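Local coordinates for Lmo0305 protein (Listeria monocytogenes, PDB 3PJ0) that is of undefined specific role but belongs to the fold type I, pyridoxal-phosphate-dependent enzymes and carries its cofactor on a lysine, at residues A[66-74]-A[228-237]; A[146-154]-A[283-293]. All blocks are in the same frame, centred on the assembly; numbering follows the deposited sequence. Where two conformers were deposited one is given.

Contact 1 (A[66-74]-A[228-237]); sequences AVFFPSGTM and AKIWKRRYGG
The polar grip across this contact is the bond from Lys232 NZ to Phe68 O, 3.0 Å long, in one of two conformers deposited for that lysine, so the bond may not be permanent. The C=O...N angle is 156°, with the donor tilted 21° from the carbonyl plane. A water adds a second polar link, donating to Ala66 O at 2.7 Å and accepting from Lys229 NZ.

Aliphatic and aromatic contacts flank these bonds. Lys232 passes over one face of Phe69, its CD 4.0 Å from the ring centroid, in a CH-pi contact; CG lies anti to the backbone N (chi1 -171°) and the bend at chi3 then turns NZ to the strand carbonyl. Val67 CG2 meets Lys232 NZ at 3.5 Å, and Val67 CG1 faces Ala228 CB.

Met74, a selenomethionine, packs its SE at 3.5 Å against Gly237 CA, and its CG lies alongside Tyr235. Gly237, lacking a side chain, lets SE in; just before it Gly236, with positive phi, closes the helix in a Schellman motif. Tyr235 OH is engaged by Gln77, and Gly236 O by Ser71 of the second subunit.

Gly72 N and Thr73 OG1 bind the cofactor phosphate at position 208. The contact is thus mostly apolar, with one lysine bond and a water bridge tying helix 222-234 to strand 65-69 just before the phosphate-binding turn.

Contact 2 (A[146-154]-A[283-293]); sequences PQREIGGQL and VPEVPVSNMFH
Val283 touches the 146-154 turn with both side chain and carbonyl: its CG1 sits 3.5 Å from Ile150 O, a carbonyl that also accepts from Gln153 NE2, and its own O receives a CA-H...O contact from Gly151 CA, with 141° at the hydrogen. After the cis peptide bond, Pro284 sets CD 3.3 Å from Gly151 O.

Val288 comes next. Its CG2, placed between the backbone N and the carbonyl carbon, presses to 3.1 Å from Gly152 O and lies 3.6 Å from Leu154 CD1. One water joins the two segments here, donating to Gly152 O and Met291 O while accepting from Val288 N and Ser289 OG. Ser289 OG in turn accepts from Met291 N, an ST turn.

Met291, a selenomethionine, crosses Arg148 at about a right angle, SE 3.9 Å from Arg148 CG, with CE beside Arg148 O. Phe292 CA then offers its hydrogen to Gly151 O at 3.3 Å (157° at the hydrogen). Finally the His293 ring lies flat under Gly151, whose CA is 3.5 Å from the centroid and 6° off the normal. Glu333 accepts from His293 NE2 and also pairs with Arg148 NE.

No direct hydrogen bond crosses the contact. Gly152 and Gln153 face Gln147 in a G1 beta bulge; their turn follows strand 140-144 and rests on strands 280-283 and 291-296 of the four-stranded antiparallel sheet, probably the junction of large and small domains, as in fold type I enzymes.

From the N terminus the segments come in the order 66-74, 146-154, 228-237 and 283-293, so the two contacts cross. Contact 1 closes a loop of 153 intervening residues, bringing helix 222-234 back to strand 65-69 at one edge of the seven-stranded mixed sheet. Contact 2 closes 128 residues and ties the loop after strand 140-144 of that sheet to the four-stranded antiparallel sheet. The cofactor-bearing position 208 falls inside both loops. The centres of contact 1 and contact 2 are about 29 Å apart, on opposite sides of the chain's centre. Their nearest atoms are about 12 Å apart, so they do not touch. Contact 1 also meets the second subunit, whereas contact 2 lies within one chain.

Contact 1 (A[66-74]-A[228-237])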
loop_
_atom_site.group_PDB
_atom_site.type_symbol
_atom_site.label_atom_id
_atom_site.label_comp_id
_atom_site.label_asym_id
_atom_site.label_seq_id
_atom_site.Cartn_x
_atom_site.Cartn_y
_atom_site.Cartn_z
ATOM N N ALA A 66 -12.662 -7.195 10.707
ATOM C CA ALA A 66 -11.988 -7.098 9.413
ATOM C C ALA A 66 -10.910 -6.053 9.489
ATOM O O ALA A 66 -10.912 -5.200 10.391
ATOM C CB ALA A 66 -12.988 -6.721 8.301
ATOM N N VAL A 67 -9.989 -6.133 8.528
ATOM C CA VAL A 67 -8.907 -5.184 8.421
ATOM C C VAL A 67 -8.780 -4.772 6.962
ATOM O O VAL A 67 -8.755 -5.614 6.040
ATOM C CB VAL A 67 -7.555 -5.729 8.982
ATOM C CG1 VAL A 67 -7.297 -7.108 8.502
ATOM C CG2 VAL A 67 -6.377 -4.766 8.650
ATOM N N PHE A 68 -8.703 -3.467 6.757
ATOM C CA PHE A 68 -8.517 -2.942 5.425
ATOM C C PHE A 68 -7.034 -2.982 5.033
ATOM O O PHE A 68 -6.168 -2.404 5.721
ATOM C CB PHE A 68 -9.090 -1.520 5.291
ATOM C CG PHE A 68 -9.074 -1.012 3.874
ATOM C CD1 PHE A 68 -10.137 -1.265 3.039
ATOM C CD2 PHE A 68 -7.972 -0.318 3.372
ATOM C CE1 PHE A 68 -10.139 -0.813 1.719
ATOM C CE2 PHE A 68 -7.946 0.122 2.058
ATOM C CZ PHE A 68 -9.032 -0.134 1.217
ATOM N N PHE A 69 -6.755 -3.636 3.904
ATOM C CA PHE A 69 -5.407 -3.792 3.361
ATOM C C PHE A 69 -5.181 -3.080 2.023
ATOM O O PHE A 69 -6.080 -3.023 1.215
ATOM C CB PHE A 69 -5.141 -5.281 3.100
ATOM C CG PHE A 69 -4.573 -6.045 4.288
ATOM C CD1 PHE A 69 -3.204 -6.027 4.548
ATOM C CD2 PHE A 69 -5.398 -6.807 5.117
ATOM C CE1 PHE A 69 -2.676 -6.739 5.628
ATOM C CE2 PHE A 69 -4.841 -7.573 6.198
ATOM C CZ PHE A 69 -3.500 -7.510 6.449
ATOM N N PRO A 70 -3.967 -2.554 1.788
ATOM C CA PRO A 70 -3.739 -1.947 0.477
ATOM C C PRO A 70 -3.898 -2.948 -0.674
ATOM O O PRO A 70 -4.247 -2.553 -1.787
ATOM C CB PRO A 70 -2.295 -1.447 0.561
ATOM C CG PRO A 70 -1.677 -2.164 1.741
ATOM C CD PRO A 70 -2.784 -2.433 2.673
ATOM N N SER A 71 -3.625 -4.224 -0.421
ATOM C CA SER A 71 -3.728 -5.245 -1.450
ATOM C C SER A 71 -4.082 -6.623 -0.923
ATOM O O SER A 71 -3.817 -6.969 0.250
ATOM C CB SER A 71 -2.378 -5.362 -2.179
ATOM O OG SER A 71 -1.427 -5.978 -1.351
ATOM N N GLY A 72 -4.688 -7.404 -1.815
ATOM C CA GLY A 72 -4.963 -8.798 -1.575
ATOM C C GLY A 72 -3.681 -9.617 -1.551
ATOM O O GLY A 72 -3.628 -10.614 -0.851
ATOM N N THR A 73 -2.677 -9.229 -2.347
ATOM C CA THR A 73 -1.390 -9.918 -2.347
ATOM C C THR A 73 -0.820 -9.951 -0.918
ATOM O O THR A 73 -0.452 -11.001 -0.412
ATOM C CB THR A 73 -0.419 -9.290 -3.342
ATOM O OG1 THR A 73 -0.948 -9.453 -4.670
ATOM C CG2 THR A 73 0.994 -9.962 -3.264
HETATM N N MSE A 74 -0.758 -8.806 -0.262
HETATM C CA MSE A 74 -0.332 -8.742 1.138
HETATM C C MSE A 74 -1.268 -9.544 2.061
HETATM O O MSE A 74 -0.841 -10.365 2.894
HETATM C CB MSE A 74 -0.390 -7.268 1.605
HETATM C CG MSE A 74 0.184 -7.059 2.948
HETATM SE SE MSE A 74 0.242 -5.193 3.387
HETATM C CE MSE A 74 1.500 -4.583 2.009
ATOM N N ALA A 228 -3.362 -10.375 12.088
ATOM C CA ALA A 228 -3.160 -9.842 10.734
ATOM C C ALA A 228 -2.677 -8.390 10.756
ATOM O O ALA A 228 -1.910 -7.986 9.899
ATOM C CB ALA A 228 -4.412 -9.995 9.855
ATOM N N LYS A 229 -3.109 -7.620 11.749
ATOM C CA LYS A 229 -2.703 -6.226 11.859
ATOM C C LYS A 229 -1.231 -6.093 12.229
ATOM O O LYS A 229 -0.552 -5.171 11.769
ATOM C CB LYS A 229 -3.610 -5.463 12.834
ATOM C CG LYS A 229 -5.022 -5.285 12.315
ATOM C CD LYS A 229 -5.826 -4.335 13.176
ATOM C CE LYS A 229 -7.257 -4.228 12.719
ATOM N NZ LYS A 229 -7.979 -3.141 13.484
ATOM N N ILE A 230 -0.726 -7.022 13.033
ATOM C CA ILE A 230 0.695 -7.044 13.359
ATOM C C ILE A 230 1.504 -7.315 12.077
ATOM O O ILE A 230 2.461 -6.606 11.789
ATOM C CB ILE A 230 1.033 -8.084 14.422
ATOM C CG1 ILE A 230 0.300 -7.751 15.722
ATOM C CG2 ILE A 230 2.556 -8.130 14.637
ATOM C CD1 ILE A 230 0.580 -8.713 16.861
ATOM N N TRP A 231 1.080 -8.303 11.303
ATOM C CA TRP A 231 1.741 -8.640 10.043
ATOM C C TRP A 231 1.631 -7.493 9.048
ATOM O O TRP A 231 2.555 -7.253 8.279
ATOM C CB TRP A 231 1.176 -9.941 9.420
ATOM C CG TRP A 231 1.684 -11.201 10.054
ATOM C CD1 TRP A 231 0.990 -12.052 10.860
ATOM C CD2 TRP A 231 3.000 -11.753 9.920
ATOM N NE1 TRP A 231 1.814 -13.101 11.250
ATOM C CE2 TRP A 231 3.039 -12.944 10.663
ATOM C CE3 TRP A 231 4.141 -11.370 9.207
ATOM C CZ2 TRP A 231 4.201 -13.744 10.751
ATOM C CZ3 TRP A 231 5.285 -12.164 9.304
ATOM C CH2 TRP A 231 5.301 -13.323 10.065
ATOM N N LYS A 232 0.498 -6.791 9.041
ATOM C CA LYS A 232 0.318 -5.624 8.148
ATOM C C LYS A 232 1.450 -4.580 8.361
ATOM O O LYS A 232 1.992 -4.030 7.388
ATOM C CB LYS A 232 -1.060 -4.959 8.319
ATOM C CG LYS A 232 -1.348 -3.877 7.237
ATOM C CD LYS A 232 -2.814 -3.383 7.173
ATOM C CE LYS A 232 -3.170 -2.451 8.305
ATOM N NZ LYS A 232 -4.543 -1.872 8.159
ATOM N N ARG A 233 1.763 -4.284 9.620
ATOM C CA ARG A 233 2.850 -3.345 9.922
ATOM C C ARG A 233 4.194 -3.891 9.442
ATOM O O ARG A 233 4.989 -3.175 8.847
ATOM C CB ARG A 233 2.881 -2.966 11.378
ATOM C CG ARG A 233 4.132 -2.156 11.755
ATOM C CD ARG A 233 3.804 -0.985 12.599
ATOM N NE ARG A 233 3.177 0.063 11.797
ATOM C CZ ARG A 233 3.833 1.019 11.128
ATOM N NH1 ARG A 233 5.157 1.113 11.144
ATOM N NH2 ARG A 233 3.150 1.907 10.418
ATOM N N ARG A 234 4.427 -5.186 9.656
ATOM C CA ARG A 234 5.669 -5.832 9.202
ATOM C C ARG A 234 5.850 -5.723 7.677
ATOM O O ARG A 234 6.964 -5.485 7.171
ATOM C CB ARG A 234 5.658 -7.316 9.605
ATOM C CG ARG A 234 5.799 -7.540 11.117
ATOM C CD ARG A 234 5.731 -9.014 11.447
ATOM N NE ARG A 234 5.907 -9.256 12.864
ATOM C CZ ARG A 234 5.706 -10.425 13.483
ATOM N NH1 ARG A 234 5.306 -11.516 12.811
ATOM N NH2 ARG A 234 5.917 -10.508 14.805
ATOM N N TYR A 235 4.743 -5.893 6.955
ATOM C CA TYR A 235 4.783 -5.839 5.485
ATOM C C TYR A 235 4.855 -4.414 4.914
ATOM O O TYR A 235 4.959 -4.214 3.692
ATOM C CB TYR A 235 3.532 -6.535 4.900
ATOM C CG TYR A 235 3.699 -8.007 4.556
ATOM C CD1 TYR A 235 3.664 -9.002 5.538
ATOM C CD2 TYR A 235 3.812 -8.412 3.224
ATOM C CE1 TYR A 235 3.788 -10.348 5.210
ATOM C CE2 TYR A 235 3.936 -9.790 2.875
ATOM C CZ TYR A 235 3.910 -10.730 3.862
ATOM O OH TYR A 235 4.015 -12.065 3.530
ATOM N N GLY A 236 4.774 -3.399 5.759
ATOM C CA GLY A 236 4.737 -2.037 5.219
ATOM C C GLY A 236 3.420 -1.650 4.600
ATOM O O GLY A 236 3.380 -0.782 3.710
ATOM N N GLY A 237 2.340 -2.297 5.057
ATOM C CA GLY A 237 0.964 -1.981 4.641
ATOM C C GLY A 237 0.181 -1.071 5.609
ATOM O O GLY A 237 -0.924 -0.610 5.287
HETATM O O HOH W 1 -10.559 -4.271 12.873
#

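Contact 2 (A[146-154]-A[283-293])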
loop_
_atom_site.group_PDB
_atom_site.type_symbol
_atom_site.label_atom_id
_atom_site.label_comp_id
_atom_site.label_asym_id
_atom_site.label_seq_id
_atom_site.Cartn_x
_atom_site.Cartn_y
_atom_site.Cartn_z
ATOM N N PRO A 146 -14.964 -17.219 -8.154
ATOM C CA PRO A 146 -14.841 -18.367 -9.020
ATOM C C PRO A 146 -13.383 -18.520 -9.394
ATOM O O PRO A 146 -12.602 -17.631 -9.048
ATOM C CB PRO A 146 -15.670 -17.955 -10.230
ATOM C CG PRO A 146 -15.419 -16.520 -10.348
ATOM C CD PRO A 146 -15.192 -15.993 -8.940
ATOM N N GLN A 147 -13.016 -19.576 -10.117
ATOM C CA GLN A 147 -11.618 -19.799 -10.500
ATOM C C GLN A 147 -11.364 -19.037 -11.784
ATOM O O GLN A 147 -11.643 -19.519 -12.889
ATOM C CB GLN A 147 -11.306 -21.289 -10.676
ATOM C CG GLN A 147 -9.816 -21.570 -10.741
ATOM C CD GLN A 147 -9.166 -21.612 -9.354
ATOM O OE1 GLN A 147 -9.562 -22.412 -8.514
ATOM N NE2 GLN A 147 -8.175 -20.743 -9.110
ATOM N N ARG A 148 -10.848 -17.831 -11.627
ATOM C CA ARG A 148 -10.688 -16.914 -12.763
ATOM C C ARG A 148 -9.840 -17.413 -13.934
ATOM O O ARG A 148 -10.216 -17.208 -15.083
ATOM C CB ARG A 148 -10.115 -15.594 -12.258
ATOM C CG ARG A 148 -9.876 -14.534 -13.336
ATOM C CD ARG A 148 -8.423 -14.530 -13.873
ATOM N NE ARG A 148 -8.236 -13.339 -14.689
ATOM C CZ ARG A 148 -7.088 -12.688 -14.930
ATOM N NH1 ARG A 148 -5.927 -13.100 -14.445
ATOM N NH2 ARG A 148 -7.111 -11.590 -15.684
ATOM N N GLU A 149 -8.715 -18.057 -13.648
ATOM C CA GLU A 149 -7.796 -18.481 -14.714
ATOM C C GLU A 149 -8.366 -19.564 -15.624
ATOM O O GLU A 149 -7.847 -19.791 -16.718
ATOM C CB GLU A 149 -6.452 -18.917 -14.143
ATOM C CG GLU A 149 -5.738 -17.807 -13.400
ATOM C CD GLU A 149 -5.122 -16.722 -14.273
ATOM O OE1 GLU A 149 -4.803 -16.965 -15.447
ATOM O OE2 GLU A 149 -4.922 -15.614 -13.735
ATOM N N ILE A 150 -9.442 -20.220 -15.190
ATOM C CA ILE A 150 -10.089 -21.230 -16.044
ATOM C C ILE A 150 -11.463 -20.725 -16.544
ATOM O O ILE A 150 -12.341 -21.484 -16.914
ATOM C CB ILE A 150 -10.111 -22.644 -15.406
ATOM C CG1 ILE A 150 -10.868 -22.677 -14.081
ATOM C CG2 ILE A 150 -8.700 -23.139 -15.180
ATOM C CD1 ILE A 150 -11.034 -24.086 -13.553
ATOM N N GLY A 151 -11.623 -19.416 -16.542
ATOM C CA GLY A 151 -12.809 -18.791 -17.083
ATOM C C GLY A 151 -13.845 -18.347 -16.097
ATOM O O GLY A 151 -14.889 -17.869 -16.506
ATOM N N GLY A 152 -13.564 -18.488 -14.804
ATOM C CA GLY A 152 -14.537 -18.122 -13.780
ATOM C C GLY A 152 -15.453 -19.311 -13.527
ATOM O O GLY A 152 -16.692 -19.212 -13.673
ATOM N N GLN A 153 -14.864 -20.442 -13.166
ATOM C CA GLN A 153 -15.676 -21.635 -12.875
ATOM C C GLN A 153 -15.955 -21.804 -11.366
ATOM O O GLN A 153 -15.143 -21.379 -10.511
ATOM C CB GLN A 153 -14.975 -22.883 -13.421
ATOM C CG GLN A 153 -14.773 -22.946 -14.949
ATOM C CD GLN A 153 -14.201 -24.277 -15.413
ATOM O OE1 GLN A 153 -14.629 -25.362 -14.954
ATOM N NE2 GLN A 153 -13.277 -24.219 -16.362
ATOM N N LEU A 154 -17.090 -22.459 -11.057
ATOM C CA LEU A 154 -17.511 -22.695 -9.686
ATOM C C LEU A 154 -17.953 -24.117 -9.450
ATOM O O LEU A 154 -18.610 -24.709 -10.292
ATOM C CB LEU A 154 -18.746 -21.811 -9.358
ATOM C CG LEU A 154 -18.522 -20.310 -9.205
ATOM C CD1 LEU A 154 -19.848 -19.543 -9.133
ATOM C CD2 LEU A 154 -17.676 -20.055 -7.937
ATOM N N VAL A 283 -15.878 -20.586 -22.130
ATOM C CA VAL A 283 -15.608 -21.419 -20.988
ATOM C C VAL A 283 -15.784 -20.537 -19.738
ATOM O O VAL A 283 -15.112 -19.536 -19.614
ATOM C CB VAL A 283 -14.203 -22.002 -20.998
ATOM C CG1 VAL A 283 -13.980 -22.835 -19.733
ATOM C CG2 VAL A 283 -13.960 -22.806 -22.279
ATOM N N PRO A 284 -16.738 -20.862 -18.861
ATOM C CA PRO A 284 -17.679 -21.964 -19.028
ATOM C C PRO A 284 -18.651 -21.648 -20.180
ATOM O O PRO A 284 -18.787 -20.485 -20.589
ATOM C CB PRO A 284 -18.418 -22.014 -17.689
ATOM C CG PRO A 284 -18.079 -20.797 -16.939
ATOM C CD PRO A 284 -17.010 -20.051 -17.653
ATOM N N GLU A 285 -19.333 -22.669 -20.708
ATOM C CA GLU A 285 -20.281 -22.442 -21.806
ATOM C C GLU A 285 -21.391 -21.480 -21.387
ATOM O O GLU A 285 -21.776 -20.577 -22.158
ATOM C CB GLU A 285 -20.861 -23.783 -22.292
ATOM C CG GLU A 285 -21.957 -23.641 -23.359
ATOM C CD GLU A 285 -22.436 -24.979 -23.939
ATOM O OE1 GLU A 285 -21.791 -26.040 -23.699
ATOM O OE2 GLU A 285 -23.462 -24.950 -24.660
ATOM N N VAL A 286 -21.931 -21.704 -20.186
ATOM C CA VAL A 286 -22.869 -20.773 -19.570
ATOM C C VAL A 286 -22.169 -20.142 -18.347
ATOM O O VAL A 286 -21.825 -20.846 -17.378
ATOM C CB VAL A 286 -24.196 -21.420 -19.168
ATOM C CG1 VAL A 286 -25.082 -20.363 -18.458
ATOM C CG2 VAL A 286 -24.902 -22.006 -20.408
ATOM N N PRO A 287 -21.902 -18.827 -18.403
ATOM C CA PRO A 287 -21.244 -18.146 -17.298
ATOM C C PRO A 287 -21.997 -18.351 -15.990
ATOM O O PRO A 287 -23.214 -18.470 -15.989
ATOM C CB PRO A 287 -21.297 -16.660 -17.702
ATOM C CG PRO A 287 -21.299 -16.694 -19.180
ATOM C CD PRO A 287 -22.113 -17.925 -19.549
ATOM N N VAL A 288 -21.236 -18.388 -14.898
ATOM C CA VAL A 288 -21.789 -18.511 -13.570
ATOM C C VAL A 288 -21.489 -17.222 -12.791
ATOM O O VAL A 288 -21.600 -17.199 -11.588
ATOM C CB VAL A 288 -21.213 -19.780 -12.875
ATOM C CG1 VAL A 288 -21.643 -21.041 -13.658
ATOM C CG2 VAL A 288 -19.647 -19.697 -12.705
ATOM N N SER A 289 -21.167 -16.143 -13.515
ATOM C CA SER A 289 -20.780 -14.852 -12.916
ATOM C C SER A 289 -20.743 -13.830 -14.067
ATOM O O SER A 289 -21.300 -14.070 -15.142
ATOM C CB SER A 289 -19.403 -14.976 -12.243
ATOM O OG SER A 289 -18.383 -15.103 -13.245
ATOM N N ASN A 290 -20.083 -12.703 -13.851
ATOM C CA ASN A 290 -20.016 -11.673 -14.876
ATOM C C ASN A 290 -18.895 -11.920 -15.897
ATOM O O ASN A 290 -18.714 -11.135 -16.825
ATOM C CB ASN A 290 -19.794 -10.319 -14.208
ATOM C CG ASN A 290 -18.471 -10.217 -13.579
ATOM O OD1 ASN A 290 -18.009 -11.179 -12.924
ATOM N ND2 ASN A 290 -17.807 -9.067 -13.757
HETATM N N MSE A 291 -18.147 -13.006 -15.726
HETATM C CA MSE A 291 -17.002 -13.268 -16.555
HETATM C C MSE A 291 -17.034 -14.604 -17.256
HETATM O O MSE A 291 -17.807 -15.499 -16.903
HETATM C CB MSE A 291 -15.724 -13.202 -15.718
HETATM C CG MSE A 291 -15.520 -14.335 -14.749
HETATM SE SE MSE A 291 -13.693 -14.431 -14.056
HETATM C CE MSE A 291 -12.796 -14.879 -15.713
ATOM N N PHE A 292 -16.156 -14.724 -18.248
ATOM C CA PHE A 292 -15.978 -15.951 -19.006
ATOM C C PHE A 292 -14.797 -15.727 -19.950
ATOM O O PHE A 292 -14.314 -14.604 -20.090
ATOM C CB PHE A 292 -17.251 -16.375 -19.778
ATOM C CG PHE A 292 -17.784 -15.337 -20.713
ATOM C CD1 PHE A 292 -17.325 -15.247 -22.019
ATOM C CD2 PHE A 292 -18.767 -14.427 -20.281
ATOM C CE1 PHE A 292 -17.829 -14.258 -22.889
ATOM C CE2 PHE A 292 -19.247 -13.458 -21.134
ATOM C CZ PHE A 292 -18.789 -13.365 -22.434
ATOM N N HIS A 293 -14.321 -16.818 -20.536
ATOM C CA HIS A 293 -13.260 -16.797 -21.535
ATOM C C HIS A 293 -13.864 -17.213 -22.873
ATOM O O HIS A 293 -14.724 -18.052 -22.917
ATOM C CB HIS A 293 -12.172 -17.770 -21.112
ATOM C CG HIS A 293 -11.353 -17.272 -19.978
ATOM N ND1 HIS A 293 -10.267 -17.956 -19.476
ATOM C CD2 HIS A 293 -11.442 -16.123 -19.269
ATOM C CE1 HIS A 293 -9.749 -17.259 -18.482
ATOM N NE2 HIS A 293 -10.422 -16.125 -18.368
HETATM O O HOH W 2 -18.354 -17.437 -14.965
#